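Local structure of putative transcription protein (Pseudomonas aeruginosa PAO1, 4GCV) at residues Met52-Arg55 against Arg56-Leu60; Leu36-Phe39 against Asp40-Ser43; Leu113-Arg116 against Thr117-Arg120. The protein probably binds DNA through an HxlR-like helix-turn-helix and acts as a transcriptional regulator, putatively one that senses oxidative stress. The protein carries 2 engineered substitutions. All coordinates share one frame; numbering follows the deposited sequence.

Interaction 1: residues Met52-Arg55 against Arg56-Leu60; sequences MLTR and RLNAL
Leu-53 and Leu-57, one helical turn apart, slant across each other on the inward side of helix 50-62 and meet branch to branch, CD1 of Leu-53 lying 3.9 Å from CD1 of Leu-57. The chi1 of Leu-53 (176°) sets its CG anti to the backbone N, and this swings its end back over Leu-57. Phe-39 of the preceding helix 39-46 touches both leucines, and Ile-28 also packs on Leu-57; branched, purely apolar side chains suit a position shared among helices. A different kind of pairing occupies the next positions: Thr-54 and Asn-58 run alongside one another, both pointing the same way, with the methyl CG2 of Thr-54 3.8 Å from the amide ND2 of Asn-58. The hydroxyl of Thr-54 instead bonds back to the carbonyl of Pro-50. Arg-56 leans on Trp-24 and Ile-28 of helix 23-33. Underneath, regular helical bonds keep these pairs in step, as from Leu-57 N to Leu-53 O (2.8 Å) and from Asn-58 N to Thr-54 O (2.9 Å). The helix is thus amphipathic: leucines fix it to the domain core, while its polar flank is consistent with the DNA-facing second helix of a helix-turn-helix, a role at most hinted at by a phosphate ion, probably from the crystallisation liquor, about 3 Å from the Asn-58 side chain.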
loop_
_atom_site.group_PDB
_atom_site.type_symbol
_atom_site.label_atom_id
_atom_site.label_comp_id
_atom_site.label_asym_id
_atom_site.label_seq_id
_atom_site.Cartn_x
_atom_site.Cartn_y
_atom_site.Cartn_z
HETATM N N MSE B 52 -21.623 5.676 1.487
HETATM C CA MSE B 52 -20.292 5.133 1.652
HETATM C C MSE B 52 -19.414 5.399 0.429
HETATM O O MSE B 52 -18.192 5.630 0.547
HETATM C CB MSE B 52 -20.395 3.646 1.889
HETATM C CG MSE B 52 -19.169 2.925 1.411
HETATM SE SE MSE B 52 -18.223 2.222 2.899
HETATM C CE MSE B 52 -19.380 0.647 3.193
ATOM N N LEU B 53 -20.028 5.364 -0.745
ATOM C CA LEU B 53 -19.302 5.691 -1.937
ATOM C C LEU B 53 -18.743 7.143 -1.805
ATOM O O LEU B 53 -17.616 7.425 -2.217
ATOM C CB LEU B 53 -20.207 5.513 -3.159
ATOM C CG LEU B 53 -19.588 5.928 -4.503
ATOM C CD1 LEU B 53 -18.220 5.259 -4.728
ATOM C CD2 LEU B 53 -20.494 5.626 -5.644
ATOM N N THR B 54 -19.539 8.024 -1.195
ATOM C CA THR B 54 -19.281 9.438 -1.135
ATOM C C THR B 54 -18.139 9.684 -0.164
ATOM O O THR B 54 -17.218 10.488 -0.443
ATOM C CB THR B 54 -20.558 10.212 -0.691
ATOM O OG1 THR B 54 -21.506 10.166 -1.755
ATOM C CG2 THR B 54 -20.272 11.683 -0.352
ATOM N N ARG B 55 -18.175 8.986 0.966
ATOM C CA ARG B 55 -17.143 9.160 1.952
ATOM C C ARG B 55 -15.804 8.682 1.367
ATOM O O ARG B 55 -14.765 9.308 1.571
ATOM C CB ARG B 55 -17.510 8.413 3.231
ATOM C CG ARG B 55 -17.519 9.322 4.462
ATOM C CD ARG B 55 -18.460 8.794 5.571
ATOM N NE ARG B 55 -18.447 7.335 5.604
ATOM C CZ ARG B 55 -19.542 6.587 5.737
ATOM N NH1 ARG B 55 -20.730 7.172 5.843
ATOM N NH2 ARG B 55 -19.457 5.250 5.728
ATOM N N ARG B 56 -15.839 7.577 0.631
ATOM C CA ARG B 56 -14.635 6.941 0.076
ATOM C C ARG B 56 -14.068 7.777 -1.087
ATOM O O ARG B 56 -12.856 7.972 -1.188
ATOM C CB ARG B 56 -14.925 5.501 -0.386
ATOM C CG ARG B 56 -14.976 4.412 0.707
ATOM C CD ARG B 56 -13.679 4.280 1.513
ATOM N NE ARG B 56 -13.627 3.090 2.382
ATOM C CZ ARG B 56 -14.539 2.777 3.305
ATOM N NH1 ARG B 56 -15.614 3.542 3.472
ATOM N NH2 ARG B 56 -14.402 1.686 4.053
ATOM N N LEU B 57 -14.946 8.291 -1.949
ATOM C CA LEU B 57 -14.522 9.275 -2.975
ATOM C C LEU B 57 -13.881 10.510 -2.366
ATOM O O LEU B 57 -12.779 10.882 -2.753
ATOM C CB LEU B 57 -15.668 9.674 -3.915
ATOM C CG LEU B 57 -16.081 8.564 -4.896
ATOM C CD1 LEU B 57 -17.371 8.935 -5.580
ATOM C CD2 LEU B 57 -14.983 8.224 -5.921
ATOM N N ASN B 58 -14.547 11.127 -1.399
ATOM C CA ASN B 58 -14.000 12.320 -0.773
ATOM C C ASN B 58 -12.651 12.040 -0.148
ATOM O O ASN B 58 -11.791 12.900 -0.214
ATOM C CB ASN B 58 -14.918 12.880 0.294
ATOM C CG ASN B 58 -16.219 13.427 -0.277
ATOM O OD1 ASN B 58 -16.364 13.607 -1.502
ATOM N ND2 ASN B 58 -17.196 13.655 0.613
ATOM N N ALA B 59 -12.477 10.872 0.462
ATOM C CA ALA B 59 -11.215 10.563 1.108
ATOM C C ALA B 59 -10.125 10.364 0.036
ATOM O O ALA B 59 -8.992 10.805 0.232
ATOM C CB ALA B 59 -11.312 9.278 2.060
ATOM N N LEU B 60 -10.468 9.709 -1.079
ATOM C CA LEU B 60 -9.520 9.585 -2.198
ATOM C C LEU B 60 -9.114 10.971 -2.761
ATOM O O LEU B 60 -7.947 11.224 -3.063
ATOM C CB LEU B 60 -10.073 8.667 -3.278
ATOM C CG LEU B 60 -10.036 7.225 -2.789
ATOM C CD1 LEU B 60 -10.710 6.375 -3.817
ATOM C CD2 LEU B 60 -8.584 6.800 -2.548
#

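Interaction 2: residues Leu36-Phe39 against Asp40-Ser43; sequences LRRF and DEFS
Glu-41 turns back on Arg-37 and Arg-38 because its chi1 of -72° lays CG beside its own backbone N and its chi2 of 178° keeps the rest of the chain extended, so that the carboxylate reaches the start of helix 39-46. Arg-38 is the N-cap residue, and Glu-41, three positions on, accepts its amide as in a capping box; the reciprocal bond is missing, since an arginine side chain has no acceptor to offer. OE1 of Glu-41 takes two backbone hydrogen bonds, from Arg-38 N at 2.9 Å and from Arg-37 N at 2.8 Å. The first comes in on the anti lone pair, nearly straight, whereas the second arrives on the syn side and well out of the carboxylate plane. Two donors on one oxygen fix the rotation of the acid, and its negative charge probably also interacts well with the positive end of the helix dipole. A glutamate suits this place because its chain is long enough to span the turn. The second oxygen serves the charge of Arg-38, whose guanidinium stacks on the carboxylate with planes only 15° apart; this salt bridge, NH1 of Arg-38 to OE2 of Glu-41, is long at 3.6 Å and no N-H points along it. On the inward side, CB of Leu-36 sits over one face of the Phe-42 ring, 4.0 Å from CE1 of Phe-42, and helices 23-33 and 50-62 supply further neighbours of that ring. Phe-39, the first residue of the helix, packs on Thr-54. Where the loop bends, Arg-37 curls back upon its predecessor: its NE donates to Leu-36 O at 3.0 Å, from above the carbonyl plane.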
loop_
_atom_site.group_PDB
_atom_site.type_symbol
_atom_site.label_atom_id
_atom_site.label_comp_id
_atom_site.label_asym_id
_atom_site.label_seq_id
_atom_site.Cartn_x
_atom_site.Cartn_y
_atom_site.Cartn_z
ATOM N N LEU B 36 -13.825 4.801 -15.412
ATOM C CA LEU B 36 -15.085 5.198 -14.748
ATOM C C LEU B 36 -14.975 6.595 -14.112
ATOM O O LEU B 36 -13.947 6.906 -13.547
ATOM C CB LEU B 36 -15.444 4.156 -13.703
ATOM C CG LEU B 36 -16.506 3.182 -14.197
ATOM C CD1 LEU B 36 -16.344 2.820 -15.679
ATOM C CD2 LEU B 36 -16.648 1.912 -13.299
ATOM N N ARG B 37 -16.022 7.411 -14.185
ATOM C CA ARG B 37 -15.931 8.848 -13.833
ATOM C C ARG B 37 -17.066 9.303 -12.942
ATOM O O ARG B 37 -16.854 10.086 -12.033
ATOM C CB ARG B 37 -16.064 9.775 -15.087
ATOM C CG ARG B 37 -14.950 9.799 -16.123
ATOM C CD ARG B 37 -13.631 10.388 -15.619
ATOM N NE ARG B 37 -12.846 9.339 -14.979
ATOM C CZ ARG B 37 -11.662 8.882 -15.396
ATOM N NH1 ARG B 37 -11.073 9.407 -16.465
ATOM N NH2 ARG B 37 -11.076 7.888 -14.710
ATOM N N ARG B 38 -18.284 8.896 -13.285
ATOM C CA ARG B 38 -19.492 9.461 -12.678
ATOM C C ARG B 38 -19.970 8.662 -11.479
ATOM O O ARG B 38 -19.850 7.448 -11.458
ATOM C CB ARG B 38 -20.583 9.570 -13.714
ATOM C CG ARG B 38 -20.333 10.775 -14.623
ATOM C CD ARG B 38 -20.467 10.420 -16.096
ATOM N NE ARG B 38 -21.557 9.484 -16.380
ATOM C CZ ARG B 38 -21.611 8.696 -17.460
ATOM N NH1 ARG B 38 -20.621 8.719 -18.362
ATOM N NH2 ARG B 38 -22.647 7.871 -17.638
ATOM N N PHE B 39 -20.489 9.357 -10.480
ATOM C CA PHE B 39 -20.900 8.755 -9.257
ATOM C C PHE B 39 -21.731 7.497 -9.517
ATOM O O PHE B 39 -21.472 6.451 -8.897
ATOM C CB PHE B 39 -21.707 9.741 -8.434
ATOM C CG PHE B 39 -22.002 9.264 -7.029
ATOM C CD1 PHE B 39 -23.179 8.554 -6.748
ATOM C CD2 PHE B 39 -21.137 9.574 -5.984
ATOM C CE1 PHE B 39 -23.461 8.140 -5.456
ATOM C CE2 PHE B 39 -21.419 9.169 -4.677
ATOM C CZ PHE B 39 -22.571 8.452 -4.412
ATOM N N ASP B 40 -22.710 7.585 -10.429
ATOM C CA ASP B 40 -23.560 6.429 -10.694
ATOM C C ASP B 40 -22.853 5.228 -11.325
ATOM O O ASP B 40 -23.205 4.083 -11.013
ATOM C CB ASP B 40 -24.833 6.801 -11.455
ATOM C CG ASP B 40 -25.929 7.337 -10.524
ATOM O OD1 ASP B 40 -25.752 7.299 -9.280
ATOM O OD2 ASP B 40 -26.955 7.825 -11.034
ATOM N N GLU B 41 -21.867 5.487 -12.192
ATOM C CA GLU B 41 -20.981 4.435 -12.703
ATOM C C GLU B 41 -20.362 3.733 -11.530
ATOM O O GLU B 41 -20.450 2.532 -11.422
ATOM C CB GLU B 41 -19.871 4.999 -13.606
ATOM C CG GLU B 41 -20.360 5.480 -14.964
ATOM C CD GLU B 41 -19.257 6.089 -15.836
ATOM O OE1 GLU B 41 -18.463 6.967 -15.377
ATOM O OE2 GLU B 41 -19.212 5.673 -17.017
ATOM N N PHE B 42 -19.744 4.464 -10.619
ATOM C CA PHE B 42 -19.154 3.767 -9.489
ATOM C C PHE B 42 -20.202 2.967 -8.695
ATOM O O PHE B 42 -19.946 1.852 -8.288
ATOM C CB PHE B 42 -18.385 4.711 -8.582
ATOM C CG PHE B 42 -17.148 5.295 -9.210
ATOM C CD1 PHE B 42 -15.976 4.545 -9.302
ATOM C CD2 PHE B 42 -17.124 6.624 -9.654
ATOM C CE1 PHE B 42 -14.807 5.118 -9.872
ATOM C CE2 PHE B 42 -15.954 7.189 -10.206
ATOM C CZ PHE B 42 -14.813 6.443 -10.327
ATOM N N SER B 43 -21.383 3.537 -8.506
ATOM C CA SER B 43 -22.349 2.939 -7.626
ATOM C C SER B 43 -22.796 1.623 -8.195
ATOM O O SER B 43 -22.812 0.657 -7.469
ATOM C CB SER B 43 -23.564 3.857 -7.372
ATOM O OG SER B 43 -24.227 3.488 -6.147
#

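Interaction 3: residues Leu113-Arg116 against Thr117-Arg120; sequences LVER and TSGR
Glu-115 and Ser-118 make a polar contact inside a tight reversal of the chain, where strand 111-115 ends and the loop leading to strand 122-129 begins, at the interface with the second subunit. The hydroxyl OG of Ser-118 donates to OE2 of Glu-115 at 2.6 Å, a short bond that meets the carboxylate on its anti side, 21° out of the plane. With a chi1 of 170° and an extended chain beyond CG, Glu-115 sends its acid across the mouth of the turn to the serine. The same hydroxyl also works as an acceptor: Arg-120 N donates to Ser-118 OG at 3.2 Å, which makes an ST turn. A chi1 of 50° turns OG back over the serine's own backbone, where it can receive Arg-120 N while still facing the carboxylate of Glu-115. Serine fits well here, being small and able to give one bond while receiving another. The chain closes on itself in hairpin fashion through the backbone, Glu-115 N bonding to Arg-120 O at 2.8 Å, and a further backbone pairing joins Leu-113 to Val-122. Arg-120 O is approached as well by the CA of Val-114, at 3.3 Å in a weak C-H...O contact. Val-114 turns its CG1 to the Gly-119 carbonyl, 3.2 Å from Gly-119 O; its compact branched side chain fills in beside the turn and packs on Gln-143 of the second subunit. Residues Leu-113 to Glu-115 also pair antiparallel with a strand of that subunit, carrying the sheet over the interface. Glu-115, a buried acid, is given a charged partner there: OE2 forms a salt bridge with Arg-133 of the second subunit, so this one oxygen is shared between that guanidinium and the Ser-118 hydroxyl.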
loop_
_atom_site.group_PDB
_atom_site.type_symbol
_atom_site.label_atom_id
_atom_site.label_comp_id
_atom_site.label_asym_id
_atom_site.label_seq_id
_atom_site.Cartn_x
_atom_site.Cartn_y
_atom_site.Cartn_z
ATOM N N LEU B 113 -3.587 -10.679 -9.016
ATOM C CA LEU B 113 -2.672 -9.873 -9.789
ATOM C C LEU B 113 -2.126 -10.776 -10.890
ATOM O O LEU B 113 -1.485 -11.800 -10.574
ATOM C CB LEU B 113 -1.585 -9.349 -8.831
ATOM C CG LEU B 113 -0.476 -8.395 -9.269
ATOM C CD1 LEU B 113 -1.070 -7.062 -9.764
ATOM C CD2 LEU B 113 0.540 -8.181 -8.127
ATOM N N VAL B 114 -2.425 -10.437 -12.162
ATOM C CA VAL B 114 -1.957 -11.180 -13.338
ATOM C C VAL B 114 -1.229 -10.336 -14.390
ATOM O O VAL B 114 -1.262 -9.105 -14.356
ATOM C CB VAL B 114 -3.092 -11.936 -14.090
ATOM C CG1 VAL B 114 -3.841 -12.904 -13.171
ATOM C CG2 VAL B 114 -4.064 -10.997 -14.754
ATOM N N GLU B 115 -0.558 -10.997 -15.312
ATOM C CA GLU B 115 0.015 -10.297 -16.455
ATOM C C GLU B 115 -1.180 -9.949 -17.343
ATOM O O GLU B 115 -1.976 -10.819 -17.642
ATOM C CB GLU B 115 1.019 -11.153 -17.237
ATOM C CG GLU B 115 1.427 -10.506 -18.586
ATOM C CD GLU B 115 2.395 -11.320 -19.401
ATOM O OE1 GLU B 115 3.352 -10.732 -19.963
ATOM O OE2 GLU B 115 2.205 -12.544 -19.516
ATOM N N ARG B 116 -1.344 -8.680 -17.702
ATOM C CA ARG B 116 -2.575 -8.291 -18.433
ATOM C C ARG B 116 -2.750 -9.066 -19.764
ATOM O O ARG B 116 -3.857 -9.467 -20.100
ATOM C CB ARG B 116 -2.691 -6.782 -18.632
ATOM C CG ARG B 116 -3.889 -6.360 -19.563
ATOM C CD ARG B 116 -4.490 -5.021 -19.097
ATOM N NE ARG B 116 -5.948 -5.094 -18.897
ATOM C CZ ARG B 116 -6.642 -4.333 -18.045
ATOM N NH1 ARG B 116 -6.027 -3.424 -17.283
ATOM N NH2 ARG B 116 -7.959 -4.488 -17.951
ATOM N N THR B 117 -1.659 -9.322 -20.471
ATOM C CA THR B 117 -1.719 -10.057 -21.753
ATOM C C THR B 117 -2.272 -11.477 -21.629
ATOM O O THR B 117 -3.285 -11.826 -22.229
ATOM C CB THR B 117 -0.325 -10.145 -22.411
ATOM O OG1 THR B 117 -0.049 -8.928 -23.103
ATOM C CG2 THR B 117 -0.280 -11.274 -23.401
ATOM N N SER B 118 -1.571 -12.322 -20.891
ATOM C CA SER B 118 -1.982 -13.711 -20.738
ATOM C C SER B 118 -2.838 -13.656 -19.510
ATOM O O SER B 118 -3.004 -12.588 -18.916
ATOM C CB SER B 118 -0.742 -14.531 -20.454
ATOM O OG SER B 118 -0.021 -13.905 -19.393
ATOM N N GLY B 119 -3.370 -14.755 -19.027
ATOM C CA GLY B 119 -3.956 -14.556 -17.689
ATOM C C GLY B 119 -2.973 -14.835 -16.562
ATOM O O GLY B 119 -3.394 -15.096 -15.468
ATOM N N ARG B 120 -1.667 -14.768 -16.833
ATOM C CA ARG B 120 -0.606 -15.419 -16.024
ATOM C C ARG B 120 -0.424 -14.833 -14.626
ATOM O O ARG B 120 -0.070 -13.648 -14.485
ATOM C CB ARG B 120 0.709 -15.376 -16.805
ATOM C CG ARG B 120 1.743 -16.452 -16.475
ATOM C CD ARG B 120 1.253 -17.867 -16.734
ATOM N NE ARG B 120 1.234 -18.258 -18.145
ATOM C CZ ARG B 120 0.130 -18.378 -18.885
ATOM N NH1 ARG B 120 -1.069 -18.129 -18.360
ATOM N NH2 ARG B 120 0.227 -18.759 -20.150
#

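Interaction 2 spans the loop into helix 39-46 and its first turn, and interaction 1 lies on the next helix, 50-62. The two touch: CD2 of Leu-53 lies 3.7 Å from CB of Phe-42, in the apolar seam between these helices. Interaction 2 is mainly a surface contact, in which charge and backbone amides settle a helix start; interaction 1 is partly buried, relying on regular helical bonds with leucines on its inward side. Interaction 3, also partly buried, is remote, its centre about 29 Å from that of interaction 1 and on the opposite side of the chain's centre. Its chemistry answers to the second subunit, with strand pairing and an intersubunit salt bridge, whereas no other protein chain touches the first two.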